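Local coordinates for protein putative angiotensinogen (Lampetra fluviatilis, PDB 5INW) that belongs to the serpin family of protease inhibitors and inhibits thrombin, a reaction promoted by heparin, which it binds and which acts as a template, at residues N86-L97 with E323-L331; K179-F188 with L379-K387. The protein carries 1 engineered substitution. One frame throughout, in Å; residues are numbered along the deposited sequence.

Contact 1: residues N86-L97 with E323-L331; sequences NGLGFRLYKQVL and EESVSQEQL
In this serpin fold, the elbow between helices 319-325 and 328-337 lies along helix 77-96, with Phe90 at its centre, packed against Val326 and Ser327. One face of the Phe90 ring takes the backbone: Ser327 N sits 3.8 Å above the plane, over its centre. Phe90 CD1 also meets Val326 CB at 3.8 Å. One turn on, Lys94 reaches the backbone carbonyls of Glu324 and Val326. A bend at its last torsion (chi4 40°) brings NZ between two acceptors, Val326 O at 2.7 Å on an in-plane lone pair and Glu324 O at 2.8 Å from above the carbonyl plane, so one ammonium grips two carbonyls of the link leading into helix 328-337. Ser327 caps that helix, its OG accepting from Gln330 N at 2.8 Å. At one end of the contact, Tyr93 OH donates to Glu323 OE2 (2.8 Å) from above the carboxylate plane, the ring standing 78° to the carboxylate. At the other, Asn86 ND2 donates to Gln328 OE1 (3.1 Å) with the two amides nearly coplanar, 19° apart. The separate C-terminal peptide chain shares both ends: its Arg29 forms a salt bridge with Glu323, and its Arg22 and Val24 backbones bond the Asn86 amide. Beyond the elbow, helix 77-96 packs through Leu88 and Leu92 on helices 361-369 and 110-122, while Tyr93 touches Phe108 of strand 106-108.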
loop_
_atom_site.group_PDB
_atom_site.type_symbol
_atom_site.label_atom_id
_atom_site.label_comp_id
_atom_site.label_asym_id
_atom_site.label_seq_id
_atom_site.Cartn_x
_atom_site.Cartn_y
_atom_site.Cartn_z
ATOM N N ASN A 86 0.321 -3.400 9.377
ATOM C CA ASN A 86 -1.112 -3.437 9.123
ATOM C C ASN A 86 -1.823 -2.434 9.993
ATOM O O ASN A 86 -2.693 -1.715 9.507
ATOM C CB ASN A 86 -1.681 -4.824 9.371
ATOM C CG ASN A 86 -1.200 -5.811 8.364
ATOM O OD1 ASN A 86 -0.551 -5.471 7.356
ATOM N ND2 ASN A 86 -1.480 -7.042 8.623
ATOM N N GLY A 87 -1.435 -2.377 11.267
ATOM C CA GLY A 87 -1.976 -1.419 12.208
ATOM C C GLY A 87 -1.889 0.005 11.696
ATOM O O GLY A 87 -2.877 0.711 11.681
ATOM N N LEU A 88 -0.687 0.394 11.254
ATOM C CA LEU A 88 -0.455 1.653 10.561
ATOM C C LEU A 88 -1.404 1.816 9.358
ATOM O O LEU A 88 -1.970 2.875 9.183
ATOM C CB LEU A 88 0.982 1.712 10.034
ATOM C CG LEU A 88 1.400 3.001 9.333
ATOM C CD1 LEU A 88 1.787 4.004 10.399
ATOM C CD2 LEU A 88 2.561 2.797 8.390
ATOM N N GLY A 89 -1.549 0.770 8.537
ATOM C CA GLY A 89 -2.378 0.815 7.354
ATOM C C GLY A 89 -3.815 1.123 7.697
ATOM O O GLY A 89 -4.441 2.000 7.103
ATOM N N PHE A 90 -4.348 0.376 8.671
ATOM C CA PHE A 90 -5.762 0.487 9.037
ATOM C C PHE A 90 -6.048 1.878 9.652
ATOM O O PHE A 90 -6.965 2.588 9.257
ATOM C CB PHE A 90 -6.135 -0.644 9.970
ATOM C CG PHE A 90 -6.172 -2.009 9.324
ATOM C CD1 PHE A 90 -6.852 -2.244 8.118
ATOM C CD2 PHE A 90 -5.566 -3.110 9.958
ATOM C CE1 PHE A 90 -6.906 -3.549 7.552
ATOM C CE2 PHE A 90 -5.597 -4.390 9.387
ATOM C CZ PHE A 90 -6.257 -4.614 8.186
ATOM N N ARG A 91 -5.192 2.288 10.565
ATOM C CA ARG A 91 -5.253 3.629 11.084
ATOM C C ARG A 91 -5.263 4.648 9.944
ATOM O O ARG A 91 -6.013 5.621 9.983
ATOM C CB ARG A 91 -4.121 3.875 12.097
ATOM C CG ARG A 91 -4.502 3.412 13.509
ATOM C CD ARG A 91 -3.341 2.905 14.359
ATOM N NE ARG A 91 -2.149 3.761 14.238
ATOM C CZ ARG A 91 -0.869 3.348 14.225
ATOM N NH1 ARG A 91 -0.536 2.054 14.360
ATOM N NH2 ARG A 91 0.101 4.255 14.064
ATOM N N LEU A 92 -4.483 4.408 8.913
ATOM C CA LEU A 92 -4.460 5.341 7.824
ATOM C C LEU A 92 -5.756 5.260 7.067
ATOM O O LEU A 92 -6.297 6.284 6.660
ATOM C CB LEU A 92 -3.267 5.078 6.915
ATOM C CG LEU A 92 -3.198 5.869 5.614
ATOM C CD1 LEU A 92 -3.072 7.342 5.948
ATOM C CD2 LEU A 92 -1.999 5.437 4.779
ATOM N N TYR A 93 -6.245 4.045 6.873
ATOM C CA TYR A 93 -7.496 3.845 6.151
ATOM C C TYR A 93 -8.564 4.715 6.749
ATOM O O TYR A 93 -9.306 5.383 6.033
ATOM C CB TYR A 93 -7.939 2.394 6.246
ATOM C CG TYR A 93 -9.013 1.943 5.259
ATOM C CD1 TYR A 93 -10.357 2.166 5.497
ATOM C CD2 TYR A 93 -8.676 1.210 4.108
ATOM C CE1 TYR A 93 -11.318 1.731 4.604
ATOM C CE2 TYR A 93 -9.635 0.728 3.246
ATOM C CZ TYR A 93 -10.960 1.004 3.488
ATOM O OH TYR A 93 -11.927 0.569 2.587
ATOM N N LYS A 94 -8.633 4.682 8.073
ATOM C CA LYS A 94 -9.620 5.404 8.827
ATOM C C LYS A 94 -9.552 6.889 8.674
ATOM O O LYS A 94 -10.572 7.526 8.691
ATOM C CB LYS A 94 -9.485 5.066 10.287
ATOM C CG LYS A 94 -10.066 3.699 10.582
ATOM C CD LYS A 94 -9.508 3.149 11.894
ATOM C CE LYS A 94 -10.353 1.994 12.416
ATOM N NZ LYS A 94 -10.803 1.077 11.318
ATOM N N GLN A 95 -8.361 7.445 8.540
ATOM C CA GLN A 95 -8.207 8.848 8.175
ATOM C C GLN A 95 -8.649 9.146 6.732
ATOM O O GLN A 95 -9.330 10.127 6.498
ATOM C CB GLN A 95 -6.755 9.299 8.340
ATOM C CG GLN A 95 -6.147 9.194 9.740
ATOM C CD GLN A 95 -6.923 9.922 10.823
ATOM O OE1 GLN A 95 -7.218 9.322 11.851
ATOM N NE2 GLN A 95 -7.293 11.177 10.588
ATOM N N VAL A 96 -8.285 8.295 5.762
ATOM C CA VAL A 96 -8.744 8.478 4.364
ATOM C C VAL A 96 -10.272 8.627 4.238
ATOM O O VAL A 96 -10.730 9.380 3.389
ATOM C CB VAL A 96 -8.236 7.356 3.400
ATOM C CG1 VAL A 96 -8.833 7.522 1.977
ATOM C CG2 VAL A 96 -6.707 7.387 3.307
ATOM N N LEU A 97 -11.026 7.864 5.036
ATOM C CA LEU A 97 -12.519 7.902 5.100
ATOM C C LEU A 97 -13.098 9.255 5.446
ATOM O O LEU A 97 -14.220 9.564 5.039
ATOM C CB LEU A 97 -13.051 6.954 6.184
ATOM C CG LEU A 97 -12.879 5.456 5.952
ATOM C CD1 LEU A 97 -13.307 4.661 7.175
ATOM C CD2 LEU A 97 -13.649 4.994 4.716
ATOM N N GLU A 323 -16.069 -0.465 7.029
ATOM C CA GLU A 323 -14.827 0.325 6.981
ATOM C C GLU A 323 -14.380 0.873 8.325
ATOM O O GLU A 323 -13.217 1.131 8.494
ATOM C CB GLU A 323 -14.953 1.456 5.952
ATOM C CG GLU A 323 -14.983 0.894 4.538
ATOM C CD GLU A 323 -15.027 1.929 3.435
ATOM O OE1 GLU A 323 -15.543 3.036 3.647
ATOM O OE2 GLU A 323 -14.553 1.633 2.327
ATOM N N GLU A 324 -15.312 1.083 9.263
ATOM C CA GLU A 324 -14.974 1.412 10.658
ATOM C C GLU A 324 -14.295 0.284 11.423
ATOM O O GLU A 324 -13.425 0.539 12.231
ATOM C CB GLU A 324 -16.214 1.842 11.449
ATOM C CG GLU A 324 -16.454 3.332 11.427
ATOM C CD GLU A 324 -15.270 4.064 11.997
ATOM O OE1 GLU A 324 -14.888 3.736 13.154
ATOM O OE2 GLU A 324 -14.710 4.935 11.273
ATOM N N SER A 325 -14.702 -0.960 11.193
ATOM C CA SER A 325 -14.190 -2.093 11.974
ATOM C C SER A 325 -12.798 -2.585 11.555
ATOM O O SER A 325 -12.201 -3.379 12.310
ATOM C CB SER A 325 -15.147 -3.270 11.881
ATOM O OG SER A 325 -15.139 -3.783 10.573
ATOM N N VAL A 326 -12.295 -2.149 10.378
ATOM C CA VAL A 326 -11.034 -2.686 9.869
ATOM C C VAL A 326 -9.917 -2.495 10.875
ATOM O O VAL A 326 -9.693 -1.432 11.384
ATOM C CB VAL A 326 -10.591 -2.185 8.475
ATOM C CG1 VAL A 326 -11.571 -2.667 7.421
ATOM C CG2 VAL A 326 -10.379 -0.672 8.432
ATOM N N SER A 327 -9.244 -3.580 11.164
ATOM C CA SER A 327 -8.211 -3.612 12.147
ATOM C C SER A 327 -7.540 -4.950 11.955
ATOM O O SER A 327 -8.027 -5.845 11.205
ATOM C CB SER A 327 -8.774 -3.538 13.558
ATOM O OG SER A 327 -9.374 -4.779 13.920
ATOM N N GLN A 328 -6.410 -5.074 12.624
ATOM C CA GLN A 328 -5.720 -6.319 12.675
ATOM C C GLN A 328 -6.658 -7.396 13.278
ATOM O O GLN A 328 -6.771 -8.502 12.746
ATOM C CB GLN A 328 -4.442 -6.124 13.470
ATOM C CG GLN A 328 -3.639 -7.378 13.677
ATOM C CD GLN A 328 -3.116 -7.943 12.385
ATOM O OE1 GLN A 328 -2.897 -7.214 11.418
ATOM N NE2 GLN A 328 -2.866 -9.246 12.374
ATOM N N GLU A 329 -7.356 -7.065 14.355
ATOM C CA GLU A 329 -8.184 -8.062 15.023
ATOM C C GLU A 329 -9.354 -8.493 14.117
ATOM O O GLU A 329 -9.655 -9.689 14.005
ATOM C CB GLU A 329 -8.596 -7.553 16.411
ATOM C CG GLU A 329 -9.473 -8.506 17.243
ATOM C CD GLU A 329 -9.891 -7.932 18.601
ATOM O OE1 GLU A 329 -10.195 -6.714 18.684
ATOM O OE2 GLU A 329 -9.935 -8.702 19.599
ATOM N N GLN A 330 -9.968 -7.518 13.449
ATOM C CA GLN A 330 -11.000 -7.778 12.453
ATOM C C GLN A 330 -10.496 -8.679 11.319
ATOM O O GLN A 330 -11.215 -9.602 10.867
ATOM C CB GLN A 330 -11.559 -6.466 11.858
ATOM C CG GLN A 330 -12.820 -6.658 11.012
ATOM C CD GLN A 330 -13.882 -7.511 11.729
ATOM O OE1 GLN A 330 -14.249 -7.227 12.863
ATOM N NE2 GLN A 330 -14.351 -8.567 11.080
ATOM N N LEU A 331 -9.283 -8.396 10.837
ATOM C CA LEU A 331 -8.678 -9.237 9.816
ATOM C C LEU A 331 -8.568 -10.668 10.299
ATOM O O LEU A 331 -8.948 -11.595 9.582
ATOM C CB LEU A 331 -7.304 -8.706 9.393
ATOM C CG LEU A 331 -6.458 -9.596 8.454
ATOM C CD1 LEU A 331 -7.204 -9.787 7.146
ATOM C CD2 LEU A 331 -5.086 -9.002 8.232
#

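Contact 2: residues K179-F188 with L379-K387; sequences KKGLWLYRQF and LSRITGMQK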
loop_
_atom_site.group_PDB
_atom_site.type_symbol
_atom_site.label_atom_id
_atom_site.label_comp_id
_atom_site.label_asym_id
_atom_site.label_seq_id
_atom_site.Cartn_x
_atom_site.Cartn_y
_atom_site.Cartn_z
ATOM N N LYS A 179 21.029 15.874 -1.935
ATOM C CA LYS A 179 21.691 17.102 -2.503
ATOM C C LYS A 179 23.190 16.921 -2.664
ATOM O O LYS A 179 23.862 16.360 -1.792
ATOM C CB LYS A 179 21.445 18.329 -1.650
ATOM C CG LYS A 179 21.680 19.653 -2.334
ATOM C CD LYS A 179 21.409 20.795 -1.355
ATOM C CE LYS A 179 20.987 22.090 -2.039
ATOM N NZ LYS A 179 22.115 22.784 -2.717
ATOM N N LYS A 180 23.695 17.357 -3.807
ATOM C CA LYS A 180 25.064 17.047 -4.213
ATOM C C LYS A 180 26.092 17.615 -3.268
ATOM O O LYS A 180 27.040 16.931 -2.917
ATOM C CB LYS A 180 25.358 17.538 -5.636
ATOM C CG LYS A 180 26.603 16.903 -6.247
ATOM C CD LYS A 180 26.835 17.400 -7.663
ATOM C CE LYS A 180 27.571 18.725 -7.604
ATOM N NZ LYS A 180 27.916 19.255 -8.941
ATOM N N GLY A 181 25.907 18.831 -2.823
ATOM C CA GLY A 181 26.840 19.350 -1.815
ATOM C C GLY A 181 26.774 18.771 -0.387
ATOM O O GLY A 181 27.653 18.997 0.405
ATOM N N LEU A 182 25.727 18.030 -0.064
ATOM C CA LEU A 182 25.273 17.887 1.305
ATOM C C LEU A 182 25.905 16.677 1.976
ATOM O O LEU A 182 25.619 15.537 1.583
ATOM C CB LEU A 182 23.739 17.768 1.329
ATOM C CG LEU A 182 23.124 17.483 2.681
ATOM C CD1 LEU A 182 23.299 18.702 3.572
ATOM C CD2 LEU A 182 21.661 17.100 2.555
ATOM N N TRP A 183 26.656 16.950 3.045
ATOM C CA TRP A 183 27.344 15.946 3.848
ATOM C C TRP A 183 26.304 15.171 4.676
ATOM O O TRP A 183 25.451 15.757 5.329
ATOM C CB TRP A 183 28.425 16.563 4.796
ATOM C CG TRP A 183 29.704 17.121 4.032
ATOM C CD1 TRP A 183 29.711 17.776 2.822
ATOM C CD2 TRP A 183 31.114 16.950 4.384
ATOM N NE1 TRP A 183 31.002 18.031 2.410
ATOM C CE2 TRP A 183 31.883 17.538 3.336
ATOM C CE3 TRP A 183 31.797 16.368 5.479
ATOM C CZ2 TRP A 183 33.302 17.581 3.359
ATOM C CZ3 TRP A 183 33.217 16.404 5.494
ATOM C CH2 TRP A 183 33.944 17.012 4.436
ATOM N N LEU A 184 26.410 13.846 4.639
ATOM C CA LEU A 184 25.554 12.946 5.375
ATOM C C LEU A 184 26.369 12.185 6.404
ATOM O O LEU A 184 27.545 11.820 6.169
ATOM C CB LEU A 184 24.900 11.976 4.403
ATOM C CG LEU A 184 24.118 12.633 3.247
ATOM C CD1 LEU A 184 23.521 11.540 2.397
ATOM C CD2 LEU A 184 22.966 13.545 3.676
ATOM N N TYR A 185 25.766 11.954 7.555
ATOM C CA TYR A 185 26.397 11.113 8.537
ATOM C C TYR A 185 26.419 9.690 8.046
ATOM O O TYR A 185 25.459 9.231 7.417
ATOM C CB TYR A 185 25.647 11.161 9.852
ATOM C CG TYR A 185 25.736 12.484 10.571
ATOM C CD1 TYR A 185 26.973 13.006 10.989
ATOM C CD2 TYR A 185 24.599 13.176 10.876
ATOM C CE1 TYR A 185 27.056 14.207 11.671
ATOM C CE2 TYR A 185 24.654 14.354 11.560
ATOM C CZ TYR A 185 25.867 14.884 11.960
ATOM O OH TYR A 185 25.806 16.060 12.693
ATOM N N ARG A 186 27.514 8.990 8.334
ATOM C CA ARG A 186 27.675 7.621 7.872
ATOM C C ARG A 186 26.773 6.585 8.569
ATOM O O ARG A 186 26.445 5.529 7.992
ATOM C CB ARG A 186 29.100 7.210 8.023
ATOM C CG ARG A 186 29.373 5.944 7.284
ATOM C CD ARG A 186 30.836 5.669 7.396
ATOM N NE ARG A 186 31.225 5.287 8.752
ATOM C CZ ARG A 186 32.462 4.983 9.091
ATOM N NH1 ARG A 186 33.446 5.051 8.179
ATOM N NH2 ARG A 186 32.721 4.630 10.340
ATOM N N GLN A 187 26.363 6.876 9.794
ATOM C CA GLN A 187 25.545 5.929 10.520
ATOM C C GLN A 187 24.170 5.922 9.853
ATOM O O GLN A 187 23.487 4.857 9.745
ATOM C CB GLN A 187 25.521 6.272 12.022
ATOM C CG GLN A 187 26.858 6.091 12.736
ATOM C CD GLN A 187 27.705 7.354 12.815
ATOM O OE1 GLN A 187 27.494 8.341 12.082
ATOM N NE2 GLN A 187 28.723 7.315 13.698
ATOM N N PHE A 188 23.794 7.087 9.337
ATOM C CA PHE A 188 22.587 7.185 8.531
ATOM C C PHE A 188 22.689 6.416 7.211
ATOM O O PHE A 188 21.795 5.658 6.886
ATOM C CB PHE A 188 22.218 8.634 8.254
ATOM C CG PHE A 188 21.067 8.772 7.316
ATOM C CD1 PHE A 188 19.752 8.583 7.776
ATOM C CD2 PHE A 188 21.267 9.076 5.979
ATOM C CE1 PHE A 188 18.654 8.732 6.937
ATOM C CE2 PHE A 188 20.161 9.212 5.111
ATOM C CZ PHE A 188 18.857 9.030 5.591
ATOM N N LEU A 379 15.581 16.263 12.142
ATOM C CA LEU A 379 16.204 15.227 11.316
ATOM C C LEU A 379 17.714 15.326 11.367
ATOM O O LEU A 379 18.408 15.308 10.345
ATOM C CB LEU A 379 15.710 15.348 9.896
ATOM C CG LEU A 379 14.208 15.093 9.777
ATOM C CD1 LEU A 379 13.792 15.278 8.327
ATOM C CD2 LEU A 379 13.815 13.692 10.280
ATOM N N SER A 380 18.222 15.374 12.588
ATOM C CA SER A 380 19.610 15.682 12.811
ATOM C C SER A 380 20.528 14.473 12.707
ATOM O O SER A 380 21.758 14.671 12.756
ATOM C CB SER A 380 19.785 16.345 14.184
ATOM O OG SER A 380 19.708 15.411 15.245
ATOM N N ARG A 381 19.967 13.251 12.639
ATOM C CA ARG A 381 20.756 12.043 12.369
ATOM C C ARG A 381 21.125 11.951 10.904
ATOM O O ARG A 381 22.018 11.183 10.562
ATOM C CB ARG A 381 20.040 10.743 12.787
ATOM C CG ARG A 381 20.054 10.375 14.284
ATOM C CD ARG A 381 19.390 9.000 14.514
ATOM N NE ARG A 381 19.059 8.734 15.918
ATOM C CZ ARG A 381 19.661 7.858 16.739
ATOM N NH1 ARG A 381 20.654 7.050 16.339
ATOM N NH2 ARG A 381 19.244 7.766 18.009
ATOM N N ILE A 382 20.446 12.711 10.040
ATOM C CA ILE A 382 20.772 12.747 8.607
ATOM C C ILE A 382 22.019 13.564 8.342
ATOM O O ILE A 382 22.947 13.107 7.693
ATOM C CB ILE A 382 19.631 13.334 7.741
ATOM C CG1 ILE A 382 18.364 12.504 7.893
ATOM C CG2 ILE A 382 19.970 13.342 6.243
ATOM C CD1 ILE A 382 17.153 13.094 7.195
ATOM N N THR A 383 21.995 14.803 8.802
ATOM C CA THR A 383 23.139 15.723 8.649
ATOM C C THR A 383 23.074 16.831 9.661
ATOM O O THR A 383 22.004 17.191 10.087
ATOM C CB THR A 383 23.179 16.348 7.253
ATOM O OG1 THR A 383 24.263 17.266 7.176
ATOM C CG2 THR A 383 21.897 17.076 6.926
ATOM N N GLY A 384 24.206 17.346 10.086
ATOM C CA GLY A 384 24.224 18.531 10.903
ATOM C C GLY A 384 24.401 19.773 10.066
ATOM O O GLY A 384 24.218 20.848 10.579
ATOM N N MET A 385 24.785 19.640 8.794
ATOM C CA MET A 385 25.090 20.792 7.902
ATOM C C MET A 385 23.872 21.685 7.682
ATOM O O MET A 385 24.048 22.834 7.311
ATOM C CB MET A 385 25.570 20.330 6.506
ATOM C CG MET A 385 26.976 20.676 6.048
ATOM S SD MET A 385 26.916 20.479 4.223
ATOM C CE MET A 385 26.469 22.125 3.611
ATOM N N GLN A 386 22.666 21.127 7.844
ATOM C CA GLN A 386 21.402 21.814 7.633
ATOM C C GLN A 386 20.300 21.291 8.564
ATOM O O GLN A 386 20.338 20.136 8.993
ATOM C CB GLN A 386 20.909 21.578 6.206
ATOM C CG GLN A 386 21.606 22.291 5.052
ATOM C CD GLN A 386 20.920 22.039 3.701
ATOM O OE1 GLN A 386 19.916 21.387 3.622
ATOM N NE2 GLN A 386 21.436 22.633 2.657
ATOM N N LYS A 387 19.313 22.146 8.838
ATOM C CA LYS A 387 18.120 21.779 9.598
ATOM C C LYS A 387 17.026 21.370 8.618
ATOM O O LYS A 387 16.500 22.231 7.856
ATOM C CB LYS A 387 17.630 22.926 10.490
ATOM C CG LYS A 387 16.343 22.609 11.273
ATOM C CD LYS A 387 16.027 23.578 12.425
ATOM C CE LYS A 387 16.206 22.941 13.804
ATOM N NZ LYS A 387 16.535 23.964 14.845
#
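Ile382 CG1 lies over one face of the Phe188 ring, 4.2 Å from its centroid and 21° off the normal, a CH-pi contact with the two side chains side by side. The Tyr185 ring instead turns an edge, CD2 and CE2, to the carbonyl oxygens of Arg381 and Ser380, which lie near its plane. Met385 SD approaches the five-membered ring of Trp183 obliquely, 4.9 Å from its centroid and 51° off the normal, a Met-aromatic contact. These groups join two serpin loops: the one from strand 168-179 to helix 186-196, opened by a type I turn at Lys179-Leu182, and the one leading into strand 389-401. Two hydrogen bonds cross between the loops, one backbone to backbone and one from a side chain. Tyr185 N, at the N-cap position, donates to Ile382 O at 3.0 Å. Thr383 OG1, placed anti to its own N (chi1 178°), donates to Trp183 O at 2.7 Å nearly along the C=O axis and accepts from Met385 N at 2.9 Å, an ST turn. A valine at Thr383 would probably leave Trp183 O and Met385 N without this shared partner and let the turn shift. Thr383 CG2 meets Leu182 CD1 at 4.0 Å, and Leu182 packs in turn on Leu240 of strand 238-251.

In the fold
Contacts 1 and 2 do not touch: their centres are 35 Å apart and their nearest atoms about 15 Å. Contact 1 lies nearer the middle of the molecule, its centre 13 Å from that of the chain, against 27 Å for contact 2. Their segments alternate along the sequence, and each contact joins residues far apart in it, 226 and 191 residues at the closest ends. The two relate differently to the cleaved reactive loop: contact 1 adjoins the separate C-terminal peptide, whereas contact 2 touches no other chain of the assembly and lies by the end of strand 405-417, which pairs antiparallel with strands 238-251 and 389-401, consistent with the loop-inserted cleaved state; Gln386 touches Ala418, where the modelled chain stops.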